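Local atomic coordinates of apicoplast TIC22, putative (Plasmodium falciparum 3D7, PDB entry 4E6Z), a protein that acts as an essential chaperone required for protein import into the apicoplast, probably as a partner of the TIC translocon. Residues Y180-T185 against I238-M243; D115-N120 against G126-H131. One frame throughout, in Å; residues are numbered along the deposited sequence.

In the fold
Contacts 1 and 2 sit on opposite sides of the chain's centre, their own centres about 34 Å apart and their nearest atoms about 16 Å. They follow one another along the sequence: 115-120 against 126-131 is complete before 180-185 meets 238-243. Contact 2 is local, a helix end packed on the approach to strand 129-134 across five residues. Contact 1 is longer in range, laying the loop after helix 172-179 on an edge strand, 238-242, of a four-stranded mixed sheet 53 residues farther on. Both are partly buried and apolar, with no direct hydrogen bond across them. A glycerol, probably from the crystallisation liquor, lies about 5 Å from the side chain of Met116 in contact 2.

Contact 1: residues Y180-T185 against I238-M243; sequences YYLSFT and IKVLNM
Tyr181 carries CG beside its backbone N and anti to its carbonyl carbon (chi1 -59°), a torsion that stands the ring over Ile238, whose CG2 is anti to its own N and comes up to one face. The CG2 of Ile238 lies 3.8 Å from the Tyr181 ring centroid and 20° off the normal, a CH-pi contact displaced toward the rim on the CE1 and CZ side. Beyond the rim, the Ile238 CG1 branch carries CD1 up to Tyr181 OH at 3.5 Å. The opposite ring face is covered by the neighbouring Tyr180, whose CD1 sits over the centre. At the base of the ring, Val240 CG2 packs 3.6 Å from Tyr181 CB. Strand 238-242 is an outermost strand of a mixed four-stranded sheet: Lys239 and Leu241 pair antiparallel with strand 193-203 through their backbones, while Ile238 and Val240 direct their side chains at the loop. Helix 216-227 adds Leu216 and Lys220 against Tyr181, and Leu219 and Lys220 against Ile238. Next along the loop, the buried Leu182 crosses Val240 at about a right angle and brings CD1 to 4.0 Å from Val240 CB. The backbones are joined through one water, which donates to Tyr181 O and accepts from Val240 N, each at 3.2 Å, bridging loop and strand where Tyr181 O and Val240 N stand 5.7 Å apart.

Contact 2: residues D115-N120 against G126-H131; sequences DMIKYN and GNIKIH
Ile117 and Ile128 meet without a flat group of either segment taking part; the Tyr119 ring, with Lys118 CD 3.7 Å above one face toward the rim, is well removed from 126-131. The contact is therefore one of aliphatic branches. The two isoleucines lie antiparallel and overlap at their ends, and their delta methyls meet at 3.3 Å between Ile117 CD1 and Ile128 CD1, closer than two methyls normally sit, which makes the exact methyl positions doubtful. Ile128 reaches across because CG1 stands between its backbone N and carbonyl carbon (chi1 62°), with CD1 extended beyond it. Here the last turn of helix 106-119 packs on the chain just before strand 129-134, which pairs antiparallel with strand 78-83; the short helix 121-124 makes the connection. Asn120 N bonds to Met116 O at 2.9 Å at the end of helix 106-119, and Asn120 OD1 caps the next helix at Lys123 N. Met116, a selenomethionine here, offers its CB to Ile128 CD1 at 4.3 Å, while its selenium end draws off from that methyl. Of the aromatic residues outside the segments, Tyr124 packs against both Met116 and Ile117, and Tyr90 touches Ile128, as does Leu113.

Contact 1: residues Y180-T185 against I238-M243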
ATOM      1  N   TYR A 180       6.385 -16.569  -1.060  1.00 69.07           N
ATOM      2  CA  TYR A 180       6.416 -17.796  -0.277  1.00 68.65           C
ATOM      3  C   TYR A 180       5.064 -18.502  -0.309  1.00 69.43           C
ATOM      4  O   TYR A 180       4.991 -19.720  -0.454  1.00 82.51           O
ATOM      5  CB  TYR A 180       6.816 -17.473   1.166  1.00 71.92           C
ATOM      6  CG  TYR A 180       6.893 -18.666   2.091  1.00 82.50           C
ATOM      7  CD1 TYR A 180       5.852 -18.965   2.957  1.00 87.00           C
ATOM      8  CD2 TYR A 180       8.012 -19.492   2.103  1.00 91.30           C
ATOM      9  CE1 TYR A 180       5.920 -20.050   3.809  1.00 91.88           C
ATOM     10  CE2 TYR A 180       8.088 -20.579   2.951  1.00 84.96           C
ATOM     11  CZ  TYR A 180       7.038 -20.854   3.801  1.00 92.13           C
ATOM     12  OH  TYR A 180       7.103 -21.935   4.649  1.00 98.99           O
ATOM     13  N   TYR A 181       3.994 -17.721  -0.196  1.00 70.48           N
ATOM     14  CA  TYR A 181       2.647 -18.263  -0.057  1.00 70.58           C
ATOM     15  C   TYR A 181       1.939 -18.527  -1.383  1.00 79.01           C
ATOM     16  O   TYR A 181       0.806 -19.004  -1.406  1.00 87.49           O
ATOM     17  CB  TYR A 181       1.807 -17.343   0.832  1.00 61.82           C
ATOM     18  CG  TYR A 181       2.401 -17.181   2.210  1.00 64.85           C
ATOM     19  CD1 TYR A 181       2.184 -18.139   3.200  1.00 63.21           C
ATOM     20  CD2 TYR A 181       3.194 -16.086   2.518  1.00 54.64           C
ATOM     21  CE1 TYR A 181       2.736 -17.998   4.462  1.00 63.01           C
ATOM     22  CE2 TYR A 181       3.751 -15.935   3.771  1.00 61.18           C
ATOM     23  CZ  TYR A 181       3.522 -16.891   4.740  1.00 70.24           C
ATOM     24  OH  TYR A 181       4.081 -16.732   5.988  1.00 74.16           O
ATOM     25  N   LEU A 182       2.611 -18.227  -2.487  1.00 86.71           N
ATOM     26  CA  LEU A 182       2.059 -18.512  -3.804  1.00 97.42           C
ATOM     27  C   LEU A 182       2.733 -19.735  -4.420  1.00112.73           C
ATOM     28  O   LEU A 182       3.925 -19.971  -4.212  1.00112.41           O
ATOM     29  CB  LEU A 182       2.223 -17.305  -4.731  1.00 88.56           C
ATOM     30  CG  LEU A 182       1.264 -16.117  -4.605  1.00 80.05           C
ATOM     31  CD1 LEU A 182       0.321 -16.272  -3.426  1.00 73.69           C
ATOM     32  CD2 LEU A 182       2.045 -14.813  -4.504  1.00 80.72           C
ATOM     33  N   SER A 183       1.968 -20.515  -5.176  1.00114.91           N
ATOM     34  CA  SER A 183       2.540 -21.633  -5.914  1.00129.31           C
ATOM     35  C   SER A 183       3.225 -21.098  -7.166  1.00138.58           C
ATOM     36  O   SER A 183       3.061 -19.928  -7.512  1.00136.88           O
ATOM     37  CB  SER A 183       1.466 -22.661  -6.276  1.00135.17           C
ATOM     38  OG  SER A 183       0.485 -22.103  -7.128  1.00136.76           O
ATOM     39  N   PHE A 184       3.992 -21.948  -7.838  1.00149.61           N
ATOM     40  CA  PHE A 184       4.783 -21.508  -8.983  1.00158.39           C
ATOM     41  C   PHE A 184       3.970 -20.690  -9.984  1.00158.05           C
ATOM     42  O   PHE A 184       4.391 -19.611 -10.401  1.00157.21           O
ATOM     43  CB  PHE A 184       5.438 -22.700  -9.685  1.00169.52           C
ATOM     44  CG  PHE A 184       6.288 -22.314 -10.862  1.00177.77           C
ATOM     45  CD1 PHE A 184       5.750 -22.265 -12.137  1.00182.81           C
ATOM     46  CD2 PHE A 184       7.625 -21.992 -10.692  1.00180.53           C
ATOM     47  CE1 PHE A 184       6.529 -21.905 -13.220  1.00187.03           C
ATOM     48  CE2 PHE A 184       8.410 -21.633 -11.772  1.00184.66           C
ATOM     49  CZ  PHE A 184       7.860 -21.590 -13.038  1.00187.66           C
ATOM     50  N   THR A 185       2.804 -21.204 -10.363  1.00157.35           N
ATOM     51  CA  THR A 185       1.981 -20.558 -11.380  1.00156.24           C
ATOM     52  C   THR A 185       0.968 -19.588 -10.772  1.00147.19           C
ATOM     53  O   THR A 185       0.337 -18.806 -11.483  1.00146.33           O
ATOM     54  CB  THR A 185       1.249 -21.597 -12.254  1.00162.22           C
ATOM     55  OG1 THR A 185       2.188 -22.571 -12.725  1.00166.46           O
ATOM     56  CG2 THR A 185       0.584 -20.926 -13.448  1.00164.09           C
ATOM     57  N   ILE A 238      -1.679 -18.782   6.923  1.00 54.91           N
ATOM     58  CA  ILE A 238      -1.476 -17.470   6.320  1.00 52.77           C
ATOM     59  C   ILE A 238      -1.757 -17.531   4.822  1.00 53.01           C
ATOM     60  O   ILE A 238      -1.223 -18.384   4.114  1.00 58.53           O
ATOM     61  CB  ILE A 238      -0.048 -16.958   6.569  1.00 50.24           C
ATOM     62  CG1 ILE A 238       0.169 -16.715   8.066  1.00 46.37           C
ATOM     63  CG2 ILE A 238       0.228 -15.690   5.753  1.00 48.67           C
ATOM     64  CD1 ILE A 238       1.582 -16.309   8.421  1.00 41.89           C
ATOM     65  N   LYS A 239      -2.613 -16.632   4.347  1.00 50.98           N
ATOM     66  CA  LYS A 239      -2.963 -16.594   2.933  1.00 51.44           C
ATOM     67  C   LYS A 239      -2.774 -15.200   2.337  1.00 51.03           C
ATOM     68  O   LYS A 239      -2.838 -14.195   3.043  1.00 45.19           O
ATOM     69  CB  LYS A 239      -4.394 -17.085   2.723  1.00 51.75           C
ATOM     70  CG  LYS A 239      -4.597 -18.529   3.145  1.00 59.52           C
ATOM     71  CD  LYS A 239      -5.991 -19.029   2.820  1.00 69.61           C
ATOM     72  CE  LYS A 239      -6.117 -20.513   3.139  1.00 81.31           C
ATOM     73  NZ  LYS A 239      -7.480 -21.048   2.859  1.00 92.24           N
ATOM     74  N   VAL A 240      -2.536 -15.155   1.031  1.00 55.55           N
ATOM     75  CA  VAL A 240      -2.305 -13.894   0.337  1.00 53.92           C
ATOM     76  C   VAL A 240      -3.479 -13.564  -0.575  1.00 55.63           C
ATOM     77  O   VAL A 240      -4.021 -14.440  -1.249  1.00 57.69           O
ATOM     78  CB  VAL A 240      -1.003 -13.938  -0.492  1.00 50.32           C
ATOM     79  CG1 VAL A 240      -0.832 -12.660  -1.309  1.00 44.11           C
ATOM     80  CG2 VAL A 240       0.191 -14.148   0.418  1.00 56.03           C
ATOM     81  N   LEU A 241      -3.873 -12.298  -0.586  1.00 63.34           N
ATOM     82  CA  LEU A 241      -4.943 -11.848  -1.463  1.00 59.52           C
ATOM     83  C   LEU A 241      -4.494 -10.656  -2.298  1.00 54.85           C
ATOM     84  O   LEU A 241      -3.517  -9.980  -1.967  1.00 47.23           O
ATOM     85  CB  LEU A 241      -6.190 -11.490  -0.653  1.00 56.49           C
ATOM     86  CG  LEU A 241      -6.874 -12.649   0.078  1.00 61.55           C
ATOM     87  CD1 LEU A 241      -7.950 -12.133   1.011  1.00 67.99           C
ATOM     88  CD2 LEU A 241      -7.456 -13.642  -0.917  1.00 60.57           C
ATOM     89  N   ASN A 242      -5.211 -10.405  -3.385  1.00 56.58           N
ATOM     90  CA  ASN A 242      -4.928  -9.263  -4.241  1.00 48.42           C
ATOM     91  C   ASN A 242      -5.807  -8.083  -3.846  1.00 52.12           C
ATOM     92  O   ASN A 242      -7.019  -8.107  -4.065  1.00 52.37           O
ATOM     93  CB  ASN A 242      -5.154  -9.633  -5.706  1.00 48.61           C
ATOM     94  CG  ASN A 242      -4.959  -8.454  -6.643  1.00 65.84           C
ATOM     95  OD1 ASN A 242      -4.241  -7.504  -6.329  1.00 67.94           O
ATOM     96  ND2 ASN A 242      -5.599  -8.515  -7.807  1.00 69.07           N
HETATM   97  N   MSE A 243      -5.196  -7.061  -3.249  1.00 47.97           N
HETATM   98  CA  MSE A 243      -5.940  -5.912  -2.732  1.00 57.08           C
HETATM   99  C   MSE A 243      -6.953  -5.382  -3.739  1.00 66.67           C
HETATM  100  O   MSE A 243      -8.051  -4.972  -3.368  1.00 64.45           O
HETATM  101  CB  MSE A 243      -4.994  -4.782  -2.324  1.00 53.92           C
HETATM  102  CG  MSE A 243      -5.724  -3.561  -1.791  1.00 58.85           C
HETATM  103 SE   MSE A 243      -4.767  -1.891  -2.109  1.00 68.89          SE
HETATM  104  CE  MSE A 243      -4.600  -2.002  -4.050  1.00 73.98           C
TER
HETATM  105  O   HOH W   1      -1.998 -17.823  -0.563  1.00 57.07           O

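Contact 2: residues D115-N120 against G126-H131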
ATOM      1  N   ASP A 115      17.851   7.640  -5.508  1.00 41.65           N
ATOM      2  CA  ASP A 115      18.361   7.367  -6.850  1.00 43.81           C
ATOM      3  C   ASP A 115      18.364   8.629  -7.710  1.00 36.49           C
ATOM      4  O   ASP A 115      19.247   8.826  -8.541  1.00 41.12           O
ATOM      5  CB  ASP A 115      17.525   6.284  -7.533  1.00 41.62           C
ATOM      6  CG  ASP A 115      17.892   4.879  -7.075  1.00 55.87           C
ATOM      7  OD1 ASP A 115      18.919   4.724  -6.377  1.00 52.82           O
ATOM      8  OD2 ASP A 115      17.151   3.934  -7.419  1.00 53.75           O
HETATM    9  N   MSE A 116      17.361   9.474  -7.512  1.00 45.13           N
HETATM   10  CA  MSE A 116      17.274  10.723  -8.253  1.00 53.08           C
HETATM   11  C   MSE A 116      18.411  11.658  -7.864  1.00 38.44           C
HETATM   12  O   MSE A 116      19.095  12.196  -8.726  1.00 42.00           O
HETATM   13  CB  MSE A 116      15.918  11.377  -8.027  1.00 45.09           C
HETATM   14  CG  MSE A 116      14.784  10.575  -8.636  1.00 45.83           C
HETATM   15 SE   MSE A 116      13.022  11.118  -8.020  1.00 61.58          SE
HETATM   16  CE  MSE A 116      11.946   9.946  -9.119  1.00 64.94           C
ATOM     17  N   ILE A 117      18.627  11.823  -6.565  1.00 43.50           N
ATOM     18  CA  ILE A 117      19.763  12.595  -6.082  1.00 44.61           C
ATOM     19  C   ILE A 117      21.075  12.032  -6.612  1.00 39.97           C
ATOM     20  O   ILE A 117      21.974  12.780  -6.998  1.00 57.08           O
ATOM     21  CB  ILE A 117      19.832  12.598  -4.547  1.00 50.08           C
ATOM     22  CG1 ILE A 117      18.540  13.160  -3.954  1.00 49.00           C
ATOM     23  CG2 ILE A 117      21.042  13.396  -4.077  1.00 50.92           C
ATOM     24  CD1 ILE A 117      18.167  14.503  -4.509  1.00 53.63           C
ATOM     25  N   LYS A 118      21.177  10.709  -6.617  1.00 44.66           N
ATOM     26  CA  LYS A 118      22.413  10.032  -6.984  1.00 47.79           C
ATOM     27  C   LYS A 118      22.770  10.204  -8.465  1.00 46.13           C
ATOM     28  O   LYS A 118      23.927  10.436  -8.808  1.00 49.39           O
ATOM     29  CB  LYS A 118      22.327   8.540  -6.629  1.00 52.98           C
ATOM     30  CG  LYS A 118      23.512   7.723  -7.120  1.00 63.66           C
ATOM     31  CD  LYS A 118      23.314   6.234  -6.874  1.00 63.95           C
ATOM     32  CE  LYS A 118      24.023   5.785  -5.607  1.00 65.71           C
ATOM     33  NZ  LYS A 118      25.476   6.134  -5.641  1.00 60.48           N
ATOM     34  N   TYR A 119      21.774  10.085  -9.335  1.00 56.74           N
ATOM     35  CA  TYR A 119      22.024  10.084 -10.773  1.00 55.42           C
ATOM     36  C   TYR A 119      21.823  11.451 -11.422  1.00 56.25           C
ATOM     37  O   TYR A 119      22.195  11.651 -12.574  1.00 57.94           O
ATOM     38  CB  TYR A 119      21.161   9.029 -11.469  1.00 58.73           C
ATOM     39  CG  TYR A 119      21.480   7.621 -11.022  1.00 52.57           C
ATOM     40  CD1 TYR A 119      22.750   7.096 -11.198  1.00 56.74           C
ATOM     41  CD2 TYR A 119      20.520   6.827 -10.408  1.00 49.05           C
ATOM     42  CE1 TYR A 119      23.057   5.818 -10.791  1.00 64.21           C
ATOM     43  CE2 TYR A 119      20.819   5.541  -9.993  1.00 55.22           C
ATOM     44  CZ  TYR A 119      22.093   5.045 -10.188  1.00 66.79           C
ATOM     45  OH  TYR A 119      22.418   3.771  -9.788  1.00 70.86           O
ATOM     46  N   ASN A 120      21.231  12.381 -10.676  1.00 70.64           N
ATOM     47  CA  ASN A 120      21.027  13.744 -11.156  1.00 69.03           C
ATOM     48  C   ASN A 120      20.883  14.700  -9.976  1.00 62.39           C
ATOM     49  O   ASN A 120      19.811  15.252  -9.734  1.00 61.12           O
ATOM     50  CB  ASN A 120      19.797  13.810 -12.066  1.00 65.20           C
ATOM     51  CG  ASN A 120      19.803  15.027 -12.978  1.00 73.55           C
ATOM     52  OD1 ASN A 120      20.504  16.006 -12.724  1.00 80.30           O
ATOM     53  ND2 ASN A 120      19.014  14.970 -14.045  1.00 70.08           N
ATOM     54  N   GLY A 126      18.033  19.452  -2.921  1.00 45.69           N
ATOM     55  CA  GLY A 126      17.331  20.539  -2.259  1.00 41.72           C
ATOM     56  C   GLY A 126      15.958  20.825  -2.838  1.00 50.87           C
ATOM     57  O   GLY A 126      15.252  21.717  -2.366  1.00 57.44           O
ATOM     58  N   ASN A 127      15.571  20.057  -3.853  1.00 53.55           N
ATOM     59  CA  ASN A 127      14.317  20.289  -4.564  1.00 51.95           C
ATOM     60  C   ASN A 127      13.313  19.142  -4.464  1.00 48.27           C
ATOM     61  O   ASN A 127      12.274  19.173  -5.120  1.00 52.68           O
ATOM     62  CB  ASN A 127      14.591  20.573  -6.042  1.00 63.55           C
ATOM     63  CG  ASN A 127      15.583  21.698  -6.247  1.00 80.48           C
ATOM     64  OD1 ASN A 127      15.533  22.720  -5.559  1.00 85.78           O
ATOM     65  ND2 ASN A 127      16.492  21.518  -7.199  1.00 79.82           N
ATOM     66  N   ILE A 128      13.613  18.124  -3.666  1.00 44.45           N
ATOM     67  CA  ILE A 128      12.693  16.990  -3.579  1.00 42.85           C
ATOM     68  C   ILE A 128      12.397  16.494  -2.163  1.00 44.69           C
ATOM     69  O   ILE A 128      13.233  16.574  -1.266  1.00 50.96           O
ATOM     70  CB  ILE A 128      13.124  15.813  -4.482  1.00 50.47           C
ATOM     71  CG1 ILE A 128      14.486  15.267  -4.066  1.00 43.49           C
ATOM     72  CG2 ILE A 128      13.146  16.238  -5.942  1.00 56.28           C
ATOM     73  CD1 ILE A 128      14.905  14.082  -4.899  1.00 45.75           C
ATOM     74  N   LYS A 129      11.186  15.983  -1.981  1.00 44.62           N
ATOM     75  CA  LYS A 129      10.746  15.500  -0.683  1.00 45.84           C
ATOM     76  C   LYS A 129       9.749  14.372  -0.885  1.00 47.33           C
ATOM     77  O   LYS A 129       9.287  14.128  -2.003  1.00 37.21           O
ATOM     78  CB  LYS A 129      10.069  16.627   0.108  1.00 40.48           C
ATOM     79  CG  LYS A 129       8.691  16.989  -0.426  1.00 43.02           C
ATOM     80  CD  LYS A 129       7.943  17.931   0.499  1.00 52.84           C
ATOM     81  CE  LYS A 129       6.466  17.976   0.130  1.00 60.49           C
ATOM     82  NZ  LYS A 129       5.933  19.368   0.106  1.00 62.84           N
ATOM     83  N   ILE A 130       9.414  13.694   0.208  1.00 47.96           N
ATOM     84  CA  ILE A 130       8.385  12.669   0.191  1.00 39.02           C
ATOM     85  C   ILE A 130       7.072  13.323   0.583  1.00 42.06           C
ATOM     86  O   ILE A 130       7.010  14.073   1.554  1.00 38.82           O
ATOM     87  CB  ILE A 130       8.701  11.543   1.192  1.00 36.48           C
ATOM     88  CG1 ILE A 130      10.101  10.973   0.935  1.00 42.07           C
ATOM     89  CG2 ILE A 130       7.625  10.451   1.141  1.00 31.50           C
ATOM     90  CD1 ILE A 130      10.253  10.282  -0.400  1.00 41.29           C
ATOM     91  N   HIS A 131       6.024  13.047  -0.180  1.00 39.75           N
ATOM     92  CA  HIS A 131       4.709  13.590   0.119  1.00 38.39           C
ATOM     93  C   HIS A 131       3.686  12.465   0.275  1.00 42.81           C
ATOM     94  O   HIS A 131       3.715  11.479  -0.459  1.00 40.93           O
ATOM     95  CB  HIS A 131       4.277  14.562  -0.974  1.00 38.13           C
ATOM     96  CG  HIS A 131       2.945  15.187  -0.729  1.00 41.97           C
ATOM     97  ND1 HIS A 131       2.669  15.940   0.394  1.00 49.36           N
ATOM     98  CD2 HIS A 131       1.807  15.187  -1.465  1.00 49.30           C
ATOM     99  CE1 HIS A 131       1.420  16.359   0.346  1.00 52.33           C
ATOM    100  NE2 HIS A 131       0.873  15.918  -0.775  1.00 52.34           N
TER